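Local coordinates for maleylacetate reductase (Agrobacterium tumefaciens, PDB 3HL0), which catalyses the NAD(H)-dependent reduction of maleylacetate to 3-oxoadipate and belongs to the iron-containing alcohol dehydrogenase family, at residues S35-L40 / A88-S93. Sequence-based numbering, arbitrary orientation.
Sequences SRALVL and ADCVVS
The flat carboxylate of Asp89 meets the backbone of Ser35 and Arg36 at the entrance to two neighbouring parallel strands, 37-40 and 90-95, of the Rossmann-like nucleotide-binding sheet. Asp89 OD2 accepts Ser35 N on its syn lone pair, at 2.9 Å, whereas Arg36 N reaches Asp89 OD1 from the syn side but 34° out of the carboxylate plane, so two main-chain amides fix the group. On that same face Arg36 O lies 3.1 Å from Asp89 OD1, acceptor against acceptor. A chi1 of 56° turns the carboxylate across to the residues leading into strand 37-40, where Asp89 N donates a hydrogen bond to Arg36 O, at 2.8 Å. Farther along, Leu38 is hydrogen-bonded through N to Cys90 O and through O to Val92 N, and Leu40 N continues the ladder to Val92 O. On the sheet face packed by helix 46-56, Ala37 CB touches Cys90 SG and, at 3.7 Å, Val92 CG2. The other face, under helices 73-85 and 97-110, carries Leu38 CB against Ala88 CB, with Tyr83 touching both residues. Toward the strand ends that lead to the NAD site, Leu40 and Val91 side chains cross obliquely, and Leu40 CD1 lies 3.8 Å from Val91 CB and 3.6 Å from Ser93 OG.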
loop_
_atom_site.group_PDB
_atom_site.type_symbol
_atom_site.label_atom_id
_atom_site.label_comp_id
_atom_site.label_asym_id
_atom_site.label_seq_id
_atom_site.Cartn_x
_atom_site.Cartn_y
_atom_site.Cartn_z
ATOM N N SER A 35 20.327 -25.041 8.200
ATOM C CA SER A 35 21.030 -25.039 6.917
ATOM C C SER A 35 20.177 -24.762 5.665
ATOM O O SER A 35 20.701 -24.735 4.561
ATOM C CB SER A 35 21.845 -26.346 6.747
ATOM O OG SER A 35 20.989 -27.456 6.512
ATOM N N ARG A 36 18.872 -24.542 5.835
ATOM C CA ARG A 36 17.957 -24.474 4.690
ATOM C C ARG A 36 16.876 -23.402 4.884
ATOM O O ARG A 36 15.765 -23.669 5.355
ATOM C CB ARG A 36 17.327 -25.852 4.407
ATOM C CG ARG A 36 18.326 -26.955 3.939
ATOM C CD ARG A 36 18.901 -26.682 2.530
ATOM N NE ARG A 36 17.997 -27.132 1.460
ATOM C CZ ARG A 36 17.999 -26.666 0.208
ATOM N NH1 ARG A 36 18.857 -25.721 -0.179
ATOM N NH2 ARG A 36 17.122 -27.141 -0.666
ATOM N N ALA A 37 17.211 -22.168 4.534
ATOM C CA ALA A 37 16.295 -21.048 4.783
ATOM C C ALA A 37 15.307 -20.807 3.664
ATOM O O ALA A 37 15.674 -20.804 2.501
ATOM C CB ALA A 37 17.083 -19.758 5.019
ATOM N N LEU A 38 14.045 -20.567 4.010
ATOM C CA LEU A 38 13.103 -20.039 3.027
ATOM C C LEU A 38 13.042 -18.516 3.218
ATOM O O LEU A 38 12.646 -18.037 4.293
ATOM C CB LEU A 38 11.716 -20.685 3.195
ATOM C CG LEU A 38 10.590 -20.182 2.274
ATOM C CD1 LEU A 38 10.765 -20.708 0.821
ATOM C CD2 LEU A 38 9.225 -20.590 2.827
ATOM N N VAL A 39 13.480 -17.763 2.204
ATOM C CA VAL A 39 13.505 -16.295 2.327
ATOM C C VAL A 39 12.117 -15.749 1.962
ATOM O O VAL A 39 11.543 -16.150 0.938
ATOM C CB VAL A 39 14.596 -15.672 1.401
ATOM C CG1 VAL A 39 14.671 -14.132 1.624
ATOM C CG2 VAL A 39 15.953 -16.290 1.670
ATOM N N LEU A 40 11.582 -14.840 2.775
ATOM C CA LEU A 40 10.233 -14.334 2.584
ATOM C C LEU A 40 10.243 -12.836 2.249
ATOM O O LEU A 40 11.053 -12.074 2.782
ATOM C CB LEU A 40 9.441 -14.505 3.899
ATOM C CG LEU A 40 9.390 -15.904 4.491
ATOM C CD1 LEU A 40 8.619 -15.769 5.806
ATOM C CD2 LEU A 40 8.720 -16.896 3.534
ATOM N N ALA A 88 12.891 -26.609 3.976
ATOM C CA ALA A 88 13.412 -25.563 4.814
ATOM C C ALA A 88 13.398 -25.935 6.290
ATOM O O ALA A 88 12.559 -26.733 6.753
ATOM C CB ALA A 88 12.624 -24.255 4.576
ATOM N N ASP A 89 14.323 -25.357 7.051
ATOM C CA ASP A 89 14.322 -25.535 8.512
ATOM C C ASP A 89 14.232 -24.199 9.233
ATOM O O ASP A 89 14.211 -24.127 10.476
ATOM C CB ASP A 89 15.531 -26.392 8.991
ATOM C CG ASP A 89 16.877 -25.832 8.559
ATOM O OD1 ASP A 89 16.933 -24.699 8.019
ATOM O OD2 ASP A 89 17.904 -26.541 8.738
ATOM N N CYS A 90 14.113 -23.112 8.460
ATOM C CA CYS A 90 13.870 -21.795 9.034
ATOM C C CYS A 90 13.331 -20.845 7.965
ATOM O O CYS A 90 13.350 -21.160 6.779
ATOM C CB CYS A 90 15.158 -21.214 9.645
ATOM S SG CYS A 90 16.582 -21.093 8.531
ATOM N N VAL A 91 12.848 -19.689 8.409
ATOM C CA VAL A 91 12.439 -18.633 7.495
ATOM C C VAL A 91 13.301 -17.426 7.747
ATOM O O VAL A 91 13.719 -17.190 8.881
ATOM C CB VAL A 91 10.933 -18.256 7.610
ATOM C CG1 VAL A 91 10.029 -19.423 7.108
ATOM C CG2 VAL A 91 10.540 -17.810 9.047
ATOM N N VAL A 92 13.605 -16.700 6.677
ATOM C CA VAL A 92 14.326 -15.437 6.789
ATOM C C VAL A 92 13.340 -14.408 6.248
ATOM O O VAL A 92 13.055 -14.392 5.075
ATOM C CB VAL A 92 15.637 -15.448 5.979
ATOM C CG1 VAL A 92 16.238 -14.052 5.986
ATOM C CG2 VAL A 92 16.670 -16.473 6.574
ATOM N N SER A 93 12.819 -13.571 7.137
ATOM C CA SER A 93 11.756 -12.647 6.764
ATOM C C SER A 93 12.373 -11.306 6.470
ATOM O O SER A 93 12.821 -10.637 7.386
ATOM C CB SER A 93 10.777 -12.493 7.919
ATOM O OG SER A 93 10.259 -13.783 8.251
#